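Local coordinates for protein myosin-17 (Arabidopsis thaliana, PDB 7KFL) that works as a plant class XI myosin, an actin-based motor that probably carries cargo attached through its globular tail domain, at residues C265-G270 / T340-D345; Y37-H42 / L129-R134; Q216-S221 / A278-W283; E72-W77 / G168-N173. All blocks are in the same frame, centred on the assembly; numbering follows the deposited sequence.

Contact 1 of 4, residues C265-G270 / T340-D345; sequences CSFSNG and TMYWDD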
# COMPACT_ATOMS: atom_id res chain seq x y z
N CYS A 265 -24.52 5.34 -11.64
CA CYS A 265 -25.02 6.61 -11.05
C CYS A 265 -26.53 6.49 -10.82
O CYS A 265 -27.29 7.29 -11.39
CB CYS A 265 -24.66 7.79 -11.95
SG CYS A 265 -24.36 9.32 -11.02
N SER A 266 -26.94 5.51 -10.00
CA SER A 266 -28.36 5.21 -9.67
C SER A 266 -28.51 5.04 -8.16
O SER A 266 -27.49 4.93 -7.46
CB SER A 266 -28.84 3.99 -10.41
OG SER A 266 -28.11 2.84 -10.03
N PHE A 267 -29.76 5.03 -7.68
CA PHE A 267 -30.10 4.79 -6.26
C PHE A 267 -29.73 3.36 -5.88
O PHE A 267 -29.04 3.17 -4.86
CB PHE A 267 -31.58 5.06 -5.99
CG PHE A 267 -31.92 5.11 -4.52
CD1 PHE A 267 -32.09 3.95 -3.79
CD2 PHE A 267 -32.03 6.33 -3.87
CE1 PHE A 267 -32.38 4.00 -2.43
CE2 PHE A 267 -32.33 6.38 -2.52
CZ PHE A 267 -32.50 5.22 -1.80
N SER A 268 -30.17 2.39 -6.70
CA SER A 268 -29.99 0.93 -6.47
C SER A 268 -28.50 0.59 -6.39
O SER A 268 -28.13 -0.26 -5.54
CB SER A 268 -30.68 0.11 -7.54
OG SER A 268 -29.94 0.12 -8.75
N ASN A 269 -27.66 1.23 -7.22
CA ASN A 269 -26.19 1.00 -7.23
C ASN A 269 -25.55 1.69 -6.02
O ASN A 269 -24.51 1.20 -5.55
CB ASN A 269 -25.54 1.45 -8.54
CG ASN A 269 -24.17 0.83 -8.72
OD1 ASN A 269 -24.04 -0.39 -8.82
ND2 ASN A 269 -23.13 1.65 -8.71
N GLY A 270 -26.15 2.79 -5.54
CA GLY A 270 -25.75 3.45 -4.29
C GLY A 270 -25.90 2.51 -3.11
O GLY A 270 -24.95 2.43 -2.29
N THR A 340 -26.45 15.28 -12.57
CA THR A 340 -27.04 15.39 -13.93
C THR A 340 -27.19 14.00 -14.58
O THR A 340 -28.05 13.87 -15.47
CB THR A 340 -26.22 16.32 -14.83
OG1 THR A 340 -24.87 15.86 -14.83
CG2 THR A 340 -26.27 17.76 -14.39
N MET A 341 -26.39 13.02 -14.15
CA MET A 341 -26.37 11.64 -14.72
C MET A 341 -27.23 10.70 -13.86
O MET A 341 -27.54 9.59 -14.35
CB MET A 341 -24.94 11.12 -14.80
CG MET A 341 -24.71 10.13 -15.93
SD MET A 341 -22.95 9.88 -16.27
CE MET A 341 -22.43 9.10 -14.75
N TYR A 342 -27.61 11.13 -12.65
CA TYR A 342 -28.44 10.37 -11.68
C TYR A 342 -29.76 9.94 -12.34
O TYR A 342 -30.38 10.75 -13.03
CB TYR A 342 -28.72 11.21 -10.43
CG TYR A 342 -29.58 10.52 -9.40
CD1 TYR A 342 -29.04 9.61 -8.51
CD2 TYR A 342 -30.94 10.78 -9.32
CE1 TYR A 342 -29.82 8.98 -7.56
CE2 TYR A 342 -31.74 10.15 -8.38
CZ TYR A 342 -31.18 9.25 -7.49
OH TYR A 342 -31.96 8.63 -6.56
N TRP A 343 -30.16 8.68 -12.10
CA TRP A 343 -31.44 8.09 -12.56
C TRP A 343 -31.90 7.04 -11.54
O TRP A 343 -31.11 6.73 -10.63
CB TRP A 343 -31.29 7.49 -13.97
CG TRP A 343 -30.37 6.30 -14.00
CD1 TRP A 343 -29.02 6.30 -13.84
CD2 TRP A 343 -30.75 4.92 -14.21
NE1 TRP A 343 -28.53 5.03 -13.92
CE2 TRP A 343 -29.57 4.16 -14.15
CE3 TRP A 343 -31.97 4.27 -14.43
CZ2 TRP A 343 -29.57 2.77 -14.31
CZ3 TRP A 343 -31.96 2.90 -14.59
CH2 TRP A 343 -30.78 2.16 -14.53
N ASP A 344 -33.13 6.53 -11.68
CA ASP A 344 -33.76 5.63 -10.67
C ASP A 344 -34.97 4.92 -11.30
O ASP A 344 -36.04 5.54 -11.39
CB ASP A 344 -34.13 6.43 -9.42
CG ASP A 344 -34.49 5.59 -8.22
OD1 ASP A 344 -34.54 4.35 -8.36
OD2 ASP A 344 -34.73 6.18 -7.15
N ASP A 345 -34.79 3.66 -11.71
CA ASP A 345 -35.86 2.78 -12.24
C ASP A 345 -36.32 1.79 -11.16
O ASP A 345 -36.91 0.76 -11.51
CB ASP A 345 -35.39 2.02 -13.49
CG ASP A 345 -35.40 2.85 -14.76
OD1 ASP A 345 -35.22 4.08 -14.65
OD2 ASP A 345 -35.59 2.26 -15.84

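Contact 2 of 4, residues Y37-H42 / L129-R134; sequences YKCLLH and LSFLNR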
# COMPACT_ATOMS: atom_id res chain seq x y z
N TYR A 37 24.10 -8.69 9.02
CA TYR A 37 24.65 -7.53 9.77
C TYR A 37 25.89 -7.94 10.57
O TYR A 37 26.91 -7.22 10.51
CB TYR A 37 23.60 -6.94 10.71
CG TYR A 37 24.09 -5.75 11.50
CD1 TYR A 37 24.47 -4.58 10.88
CD2 TYR A 37 24.18 -5.81 12.89
CE1 TYR A 37 24.93 -3.49 11.60
CE2 TYR A 37 24.63 -4.72 13.62
CZ TYR A 37 25.00 -3.56 12.97
OH TYR A 37 25.45 -2.48 13.69
N LYS A 38 25.82 -9.07 11.28
CA LYS A 38 26.86 -9.54 12.23
C LYS A 38 28.12 -9.96 11.46
O LYS A 38 29.22 -9.58 11.90
CB LYS A 38 26.32 -10.68 13.10
CG LYS A 38 25.34 -10.22 14.16
CD LYS A 38 25.01 -11.28 15.18
CE LYS A 38 24.25 -10.73 16.36
NZ LYS A 38 23.61 -11.81 17.14
N CYS A 39 27.97 -10.72 10.37
CA CYS A 39 29.08 -11.10 9.45
C CYS A 39 29.83 -9.85 8.99
O CYS A 39 31.07 -9.82 9.12
CB CYS A 39 28.56 -11.86 8.24
SG CYS A 39 27.93 -13.51 8.64
N LEU A 40 29.10 -8.85 8.49
CA LEU A 40 29.66 -7.58 7.96
C LEU A 40 30.36 -6.83 9.10
O LEU A 40 31.40 -6.18 8.83
CB LEU A 40 28.54 -6.73 7.35
CG LEU A 40 27.81 -7.34 6.15
CD1 LEU A 40 26.77 -6.37 5.62
CD2 LEU A 40 28.77 -7.75 5.05
N LEU A 41 29.82 -6.92 10.32
CA LEU A 41 30.39 -6.28 11.54
C LEU A 41 31.64 -7.05 11.96
O LEU A 41 32.65 -6.40 12.31
CB LEU A 41 29.32 -6.26 12.64
CG LEU A 41 29.43 -5.13 13.66
CD1 LEU A 41 29.19 -3.77 13.00
CD2 LEU A 41 28.45 -5.34 14.80
N HIS A 42 31.58 -8.39 11.91
CA HIS A 42 32.70 -9.32 12.24
C HIS A 42 33.87 -9.08 11.28
O HIS A 42 34.99 -8.85 11.77
CB HIS A 42 32.19 -10.77 12.20
CG HIS A 42 33.21 -11.79 12.61
ND1 HIS A 42 33.69 -11.88 13.90
CD2 HIS A 42 33.82 -12.77 11.91
CE1 HIS A 42 34.57 -12.86 13.98
NE2 HIS A 42 34.67 -13.42 12.77
N LEU A 129 32.01 -19.63 9.28
CA LEU A 129 30.77 -18.89 9.66
C LEU A 129 30.24 -19.38 11.01
O LEU A 129 29.08 -19.06 11.33
CB LEU A 129 29.73 -19.08 8.55
CG LEU A 129 28.93 -17.83 8.16
CD1 LEU A 129 28.88 -17.67 6.65
CD2 LEU A 129 27.53 -17.87 8.73
N SER A 130 31.06 -20.09 11.80
CA SER A 130 30.68 -20.76 13.07
C SER A 130 31.11 -19.90 14.27
O SER A 130 31.27 -20.47 15.37
CB SER A 130 31.26 -22.15 13.14
OG SER A 130 30.69 -22.98 12.14
N PHE A 131 31.27 -18.59 14.06
CA PHE A 131 31.55 -17.57 15.11
C PHE A 131 30.23 -17.06 15.70
O PHE A 131 30.26 -16.43 16.77
CB PHE A 131 32.37 -16.41 14.53
CG PHE A 131 31.64 -15.59 13.50
CD1 PHE A 131 31.63 -15.96 12.17
CD2 PHE A 131 30.96 -14.44 13.87
CE1 PHE A 131 30.96 -15.21 11.22
CE2 PHE A 131 30.29 -13.68 12.92
CZ PHE A 131 30.29 -14.07 11.60
N LEU A 132 29.11 -17.34 15.02
CA LEU A 132 27.74 -16.89 15.40
C LEU A 132 27.14 -17.82 16.47
O LEU A 132 26.00 -17.55 16.90
CB LEU A 132 26.87 -16.85 14.14
CG LEU A 132 27.11 -15.66 13.21
CD1 LEU A 132 26.64 -15.97 11.80
CD2 LEU A 132 26.42 -14.41 13.74
N ASN A 133 27.87 -18.86 16.89
CA ASN A 133 27.41 -19.88 17.87
C ASN A 133 27.70 -19.41 19.30
O ASN A 133 27.37 -20.17 20.23
CB ASN A 133 28.05 -21.25 17.61
CG ASN A 133 28.06 -21.64 16.15
OD1 ASN A 133 27.38 -21.04 15.33
ND2 ASN A 133 28.85 -22.65 15.82
N ARG A 134 28.30 -18.22 19.47
CA ARG A 134 28.70 -17.67 20.79
C ARG A 134 27.50 -17.01 21.47
O ARG A 134 27.51 -16.91 22.72
CB ARG A 134 29.90 -16.72 20.63
CG ARG A 134 29.57 -15.28 20.25
CD ARG A 134 29.75 -14.29 21.38
NE ARG A 134 30.09 -12.95 20.91
CZ ARG A 134 30.24 -11.87 21.68
NH1 ARG A 134 30.08 -11.95 22.99
NH2 ARG A 134 30.56 -10.71 21.13

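Contact 3 of 4, residues Q216-S221 / A278-W283; sequences QSIRKS and AELEQW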
# COMPACT_ATOMS: atom_id res chain seq x y z
N GLN A 216 -17.02 -9.54 -0.43
CA GLN A 216 -16.49 -10.56 0.52
C GLN A 216 -15.21 -11.18 -0.06
O GLN A 216 -14.28 -11.45 0.73
CB GLN A 216 -17.57 -11.60 0.83
CG GLN A 216 -18.72 -11.02 1.64
CD GLN A 216 -19.90 -11.96 1.78
OE1 GLN A 216 -19.84 -13.14 1.42
NE2 GLN A 216 -20.99 -11.44 2.32
N SER A 217 -15.14 -11.39 -1.38
CA SER A 217 -13.94 -11.92 -2.09
C SER A 217 -12.75 -10.97 -1.88
O SER A 217 -11.63 -11.47 -1.66
CB SER A 217 -14.21 -12.13 -3.56
OG SER A 217 -15.33 -12.98 -3.75
N ILE A 218 -13.00 -9.66 -1.96
CA ILE A 218 -11.97 -8.59 -1.77
C ILE A 218 -11.47 -8.64 -0.33
O ILE A 218 -10.23 -8.63 -0.13
CB ILE A 218 -12.54 -7.21 -2.16
CG1 ILE A 218 -12.70 -7.09 -3.68
CG2 ILE A 218 -11.69 -6.08 -1.60
CD1 ILE A 218 -13.52 -5.90 -4.13
N ARG A 219 -12.39 -8.71 0.64
CA ARG A 219 -12.10 -8.77 2.10
C ARG A 219 -11.17 -9.96 2.40
O ARG A 219 -10.28 -9.81 3.27
CB ARG A 219 -13.40 -8.88 2.90
CG ARG A 219 -13.22 -8.67 4.39
CD ARG A 219 -14.52 -8.86 5.15
NE ARG A 219 -14.29 -8.93 6.59
CZ ARG A 219 -15.24 -8.87 7.52
NH1 ARG A 219 -16.51 -8.74 7.18
NH2 ARG A 219 -14.91 -8.94 8.79
N LYS A 220 -11.37 -11.10 1.72
CA LYS A 220 -10.55 -12.33 1.88
C LYS A 220 -9.12 -12.05 1.39
O LYS A 220 -8.17 -12.37 2.14
CB LYS A 220 -11.16 -13.51 1.12
CG LYS A 220 -12.23 -14.27 1.89
CD LYS A 220 -12.76 -15.49 1.17
CE LYS A 220 -13.63 -15.15 -0.03
NZ LYS A 220 -14.39 -16.33 -0.51
N SER A 221 -8.98 -11.48 0.19
CA SER A 221 -7.68 -11.11 -0.43
C SER A 221 -6.93 -10.13 0.46
O SER A 221 -5.71 -10.31 0.63
CB SER A 221 -7.88 -10.57 -1.83
OG SER A 221 -8.32 -11.59 -2.71
N ALA A 278 -19.50 -1.40 3.91
CA ALA A 278 -19.73 -1.99 5.25
C ALA A 278 -18.81 -3.20 5.46
O ALA A 278 -18.31 -3.38 6.59
CB ALA A 278 -21.18 -2.35 5.42
N GLU A 279 -18.60 -4.01 4.41
CA GLU A 279 -17.65 -5.16 4.40
C GLU A 279 -16.22 -4.65 4.63
O GLU A 279 -15.51 -5.24 5.47
CB GLU A 279 -17.74 -5.93 3.08
CG GLU A 279 -18.94 -6.84 2.98
CD GLU A 279 -18.81 -8.18 3.68
OE1 GLU A 279 -17.68 -8.54 4.09
OE2 GLU A 279 -19.83 -8.88 3.81
N LEU A 280 -15.82 -3.60 3.91
CA LEU A 280 -14.45 -3.03 3.96
C LEU A 280 -14.23 -2.29 5.30
O LEU A 280 -13.11 -2.36 5.82
CB LEU A 280 -14.24 -2.09 2.77
CG LEU A 280 -14.37 -2.73 1.39
CD1 LEU A 280 -14.13 -1.70 0.30
CD2 LEU A 280 -13.41 -3.90 1.23
N GLU A 281 -15.27 -1.63 5.82
CA GLU A 281 -15.24 -0.97 7.16
C GLU A 281 -14.98 -2.05 8.22
O GLU A 281 -14.12 -1.81 9.09
CB GLU A 281 -16.55 -0.24 7.45
CG GLU A 281 -16.47 0.69 8.65
CD GLU A 281 -17.77 1.37 9.04
OE1 GLU A 281 -18.78 1.18 8.33
OE2 GLU A 281 -17.77 2.10 10.05
N GLN A 282 -15.70 -3.17 8.13
CA GLN A 282 -15.59 -4.33 9.07
C GLN A 282 -14.15 -4.86 9.06
O GLN A 282 -13.62 -5.13 10.15
CB GLN A 282 -16.59 -5.42 8.70
CG GLN A 282 -17.97 -5.22 9.31
CD GLN A 282 -17.95 -5.35 10.82
OE1 GLN A 282 -17.19 -6.13 11.39
NE2 GLN A 282 -18.80 -4.57 11.48
N TRP A 283 -13.55 -4.98 7.87
CA TRP A 283 -12.14 -5.42 7.68
C TRP A 283 -11.19 -4.46 8.42
O TRP A 283 -10.23 -4.96 9.03
CB TRP A 283 -11.78 -5.52 6.19
CG TRP A 283 -10.35 -5.90 5.98
CD1 TRP A 283 -9.85 -7.16 5.79
CD2 TRP A 283 -9.22 -5.01 6.00
NE1 TRP A 283 -8.49 -7.11 5.66
CE2 TRP A 283 -8.07 -5.81 5.79
CE3 TRP A 283 -9.06 -3.63 6.16
CZ2 TRP A 283 -6.79 -5.26 5.74
CZ3 TRP A 283 -7.79 -3.09 6.11
CH2 TRP A 283 -6.68 -3.90 5.90
O HOH W 1 -18.18 -8.47 10.04

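Contact 4 of 4, residues E72-W77 / G168-N173; sequences EVLAYW and GMIRDN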
# COMPACT_ATOMS: atom_id res chain seq x y z
N GLU A 72 5.29 -14.86 -0.85
CA GLU A 72 5.92 -15.37 0.40
C GLU A 72 7.36 -14.84 0.50
O GLU A 72 7.73 -14.34 1.58
CB GLU A 72 5.89 -16.90 0.43
CG GLU A 72 4.49 -17.47 0.46
CD GLU A 72 4.43 -18.98 0.62
OE1 GLU A 72 5.21 -19.52 1.44
OE2 GLU A 72 3.60 -19.62 -0.07
N VAL A 73 8.12 -14.93 -0.59
CA VAL A 73 9.55 -14.49 -0.67
C VAL A 73 9.62 -12.96 -0.59
O VAL A 73 10.63 -12.46 -0.04
CB VAL A 73 10.25 -15.04 -1.93
CG1 VAL A 73 9.67 -14.48 -3.22
CG2 VAL A 73 11.75 -14.82 -1.89
N LEU A 74 8.61 -12.24 -1.08
CA LEU A 74 8.53 -10.75 -1.03
C LEU A 74 8.26 -10.29 0.40
O LEU A 74 8.97 -9.38 0.87
CB LEU A 74 7.44 -10.24 -1.97
CG LEU A 74 7.85 -10.06 -3.43
CD1 LEU A 74 6.63 -9.89 -4.32
CD2 LEU A 74 8.78 -8.87 -3.59
N ALA A 75 7.26 -10.88 1.07
CA ALA A 75 6.89 -10.58 2.47
C ALA A 75 8.10 -10.86 3.38
O ALA A 75 8.35 -10.04 4.30
CB ALA A 75 5.69 -11.40 2.87
N TYR A 76 8.81 -11.96 3.11
CA TYR A 76 10.03 -12.39 3.84
C TYR A 76 11.11 -11.31 3.72
O TYR A 76 11.65 -10.87 4.76
CB TYR A 76 10.54 -13.73 3.29
CG TYR A 76 11.75 -14.27 4.01
CD1 TYR A 76 11.65 -14.82 5.28
CD2 TYR A 76 13.01 -14.23 3.42
CE1 TYR A 76 12.76 -15.31 5.95
CE2 TYR A 76 14.13 -14.72 4.07
CZ TYR A 76 14.00 -15.26 5.34
OH TYR A 76 15.10 -15.74 5.99
N TRP A 77 11.42 -10.89 2.49
CA TRP A 77 12.53 -9.96 2.18
C TRP A 77 12.13 -8.51 2.48
O TRP A 77 13.05 -7.68 2.64
CB TRP A 77 13.01 -10.14 0.73
CG TRP A 77 13.98 -11.27 0.60
CD1 TRP A 77 13.86 -12.38 -0.18
CD2 TRP A 77 15.21 -11.42 1.33
NE1 TRP A 77 14.94 -13.20 -0.01
CE2 TRP A 77 15.79 -12.64 0.91
CE3 TRP A 77 15.89 -10.65 2.27
CZ2 TRP A 77 17.00 -13.10 1.41
CZ3 TRP A 77 17.10 -11.09 2.77
CH2 TRP A 77 17.64 -12.30 2.34
N GLY A 168 6.59 -2.10 -3.29
CA GLY A 168 5.84 -1.79 -4.52
C GLY A 168 5.22 -3.03 -5.14
O GLY A 168 4.07 -2.93 -5.60
N MET A 169 5.94 -4.16 -5.13
CA MET A 169 5.53 -5.43 -5.79
C MET A 169 4.42 -6.11 -4.98
O MET A 169 3.46 -6.61 -5.60
CB MET A 169 6.72 -6.38 -5.95
CG MET A 169 7.58 -6.05 -7.16
SD MET A 169 9.27 -6.66 -7.00
CE MET A 169 9.07 -8.35 -7.57
N ILE A 170 4.54 -6.14 -3.65
CA ILE A 170 3.49 -6.66 -2.72
C ILE A 170 2.20 -5.87 -2.99
O ILE A 170 1.17 -6.51 -3.28
CB ILE A 170 3.94 -6.58 -1.25
CG1 ILE A 170 5.04 -7.59 -0.94
CG2 ILE A 170 2.75 -6.75 -0.30
CD1 ILE A 170 5.72 -7.38 0.41
N ARG A 171 2.27 -4.54 -2.89
CA ARG A 171 1.12 -3.61 -3.09
C ARG A 171 0.50 -3.84 -4.48
O ARG A 171 -0.73 -3.99 -4.55
CB ARG A 171 1.58 -2.16 -2.93
CG ARG A 171 0.52 -1.12 -3.27
CD ARG A 171 1.14 0.25 -3.48
NE ARG A 171 1.98 0.28 -4.66
CZ ARG A 171 2.83 1.26 -4.97
NH1 ARG A 171 2.96 2.31 -4.18
NH2 ARG A 171 3.54 1.18 -6.08
N ASP A 172 1.32 -3.84 -5.53
CA ASP A 172 0.86 -3.96 -6.94
C ASP A 172 0.28 -5.36 -7.17
O ASP A 172 -0.75 -5.45 -7.87
CB ASP A 172 1.98 -3.55 -7.92
CG ASP A 172 2.30 -2.06 -7.93
OD1 ASP A 172 1.57 -1.28 -7.27
OD2 ASP A 172 3.29 -1.68 -8.59
N ASN A 173 0.87 -6.41 -6.59
CA ASN A 173 0.35 -7.81 -6.65
C ASN A 173 -1.07 -7.87 -6.07
O ASN A 173 -1.92 -8.55 -6.67
CB ASN A 173 1.25 -8.81 -5.92
CG ASN A 173 2.47 -9.23 -6.70
OD1 ASN A 173 2.68 -8.79 -7.84
ND2 ASN A 173 3.30 -10.08 -6.11

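Contact 1 of 4, residues C265-G270 / T340-D345
Cys265 and Ser266, leading into helix 267-287, meet Tyr342 and Trp343 just beyond helix 332-341, in a junction between a helix N-cap and the loop leaving another helix within the largely helical DIL region of the globular tail. The touching chains run nearly alike, 25° apart. Their one hydrogen bond across the junction goes from Trp343 N to Cys265 O, 3.3 Å long, with the donor in the carbonyl plane. Cys265 O also receives a CA-H...O contact from Tyr342 CA, and Ser266 CA makes a similar contact with Trp343 O at 3.3 Å. Ser266 is the N-cap itself: its OG accepts from Asn269 N, while its CB lies over one face of the indole, 3.9 Å from the centroid of the five-membered ring of Trp343, a CH-pi contact. The indole reaches that place because Trp343 CG sits between the backbone N and the carbonyl carbon (chi1 67°). Its NE1 bonds to Arg262 O, and the Arg262 side chain adds a cation-pi contact. An alanine in place of Trp343 is likely to leave Ser266 CB without its aromatic surface and Arg262 O without its indole N-H. On the other flank Phe267 and Asp344 lie side by side, ring and carboxylate only 4° apart in plane, with Asp344 OD2 3.5 Å from Phe267 CB; that oxygen bonds to Thr349. Tyr342 OH, which bonds to Lys314 and Thr349, meets the edge of the Phe267 ring, 3.5 Å from Phe267 CD2. Across the junction from these rings, Met341, bent at its last torsion, sets its CE 3.8 Å from Cys265 CB.

Contact 2 of 4, residues Y37-H42 / L129-R134
His42 and Phe131 form a face-to-face aromatic stack that lays segment 129-134 against helix 31-43 at the surface of the tail. The evidence is the ring geometry: the centroids are 3.8 Å apart and the planes differ by 9°. With CG anti to the backbone N (chi1 -176°), the His42 imidazole swings off the helix and lays its face over the Phe131 ring, the two side chains running antiparallel and overlapping along their length. The overlap begins at the root of the histidine side chain, where His42 CB lies 3.5 Å from Phe131 CE2. Leu132 backs the other face of the phenylalanine, with its CG 3.7 Å above the Phe131 ring plane and nearer the ring's margin than its centre, so that the ring is sandwiched between the imidazole and an aliphatic branch. A third neighbour comes at the edge: Cys39 SG is 3.8 Å from Phe131 CZ, a sulfur-aromatic contact made close to the ring plane. The same sulfur touches Leu132 CD1 at 4.2 Å and, more loosely, Leu129 CD2. One turn before His42, Lys38 contributes its methylene chain, and its CD packs 3.7 Å from Leu132 CD2. The ammonium group of Lys38 works outside this pair of segments, with NZ bonded to the backbone oxygens of Lys139 and Leu137. No hydrogen bond links the two segments, so stacking and apolar packing carry the contact. The loop belongs to the connection between strands 92-93 and 146-147, and beside it Cys39 and Leu129 touch Leu15 and Leu14 of helix 4-20, while Leu40 of helix 31-43 faces helix 53-65 and Tyr37 reaches helix 71-89.

Contact 3 of 4, residues Q216-S221 / A278-W283
Arg219 and Glu279 cross at about a right angle where helix 205-231 packs beside helix 267-287 in the helical bundle of the globular tail, segment 278-283 lying in the DIL region. The two helix segments run nearly parallel, 21° apart, with axes 9.5 Å from each other at closest approach. The arginine is extended from CG to NE and lies across the neighbouring helix, whereas Glu279 is bent at its second torsion, which brings its carboxylate back toward Gln216 and Arg219. The salt bridge runs from Arg219 NH1 to Glu279 OE1 at 3.3 Å; the hydrogen bond within it is straight (172° at the hydrogen) but weak. OE1 sits at the guanidinium edge, in its plane, yet the guanidinium and carboxylate planes are 64° apart, so the two groups do not pair flat. The other carboxylate oxygen is met by Gln216, whose NE2 donates to Glu279 OE2 at 3.2 Å from above the carboxylate plane. One face of the guanidinium rests over the backbone of Gln282 and Trp283, and Gln282 CB is 3.7 Å from Arg219 NH1. A water at the guanidinium edge accepts weakly from NH1 and donates to Gln282 OE1 at 2.9 Å. Trp283 runs counter to the arginine, its CB 3.9 Å from Arg219 CG; its indole meets Phe243 and Phe247 of helix 236-260. Deeper in, Ile218 CG2 touches Leu280 CD2 at 4.0 Å. Glu279 thus shares its oxygens between a charged and a neutral donor, while Arg219 NH1 also has a water, consistent with a bridge at the solvent-facing margin of an apolar helix seam.

Contact 4 of 4, residues E72-W77 / G168-N173
Leu74 keeps its CG anti to the carbonyl carbon and beside its own backbone N (chi1 -85°), which carries its two methyls to Met169 and Asn173; Ile170 turns CG1 in the same way (chi1 -70°) and thereby sets it against the root of the leucine. Leu74 CB lies 3.7 Å from Ile170 CG1, and the isoleucine tip runs on over the backbone, its CD1 3.8 Å from Leu74 O. Met169 crosses the leucine at about a right angle: Met169 CB stands 3.9 Å from Leu74 CD1, while its chain, bent at the third torsion, swings CE round to within 4.0 Å of Leu74 CD2. This is helix-helix packing in the helical bundle of the myosin tail, joining helix 71-89 to the long helix 150-186; the segment axes pass 9.9 Å apart with N-to-C directions at 139°, a steeply inclined antiparallel crossing. Ile65 of helix 53-65 and Ile166 also touch Leu74, which is buried. An alanine in its place would probably open a gap beside Met169 CB and the Asn173 amide, where the two methyls now pack, and leave the methionine thioether freer to turn. Asn173 comes from the opposite direction, its ND2 in van der Waals contact with Leu74 CD1 at 3.8 Å. The amide nitrogen is bonded to Asn70 OD1, just ahead of helix 71-89, which holds the polar group beside the leucine methyl. Ala75 sits next to the crossing, its N 3.9 Å from Ile170 CD1.

Overall arrangement
The four contacts are strung along an elongated, mostly helical chain, with contacts 1 and 2 on opposite sides of its centre, their centres 66 Å apart. Contact 4 lies about 11 Å from the chain's centre, 28 Å from contact 2 and 21 Å from contact 3 between centres. Contacts 2 and 4 interleave along the sequence, as do contacts 3 and 1, and the first pair closes before the second opens. Contacts 1 and 3 share helix 267-287: one holds its start, the other its second half, with centres 24 Å apart. The tail is thus tied in two successive interleaved sets, and helix 150-186 of contact 4 also packs on Ile218 of contact 3, linking them.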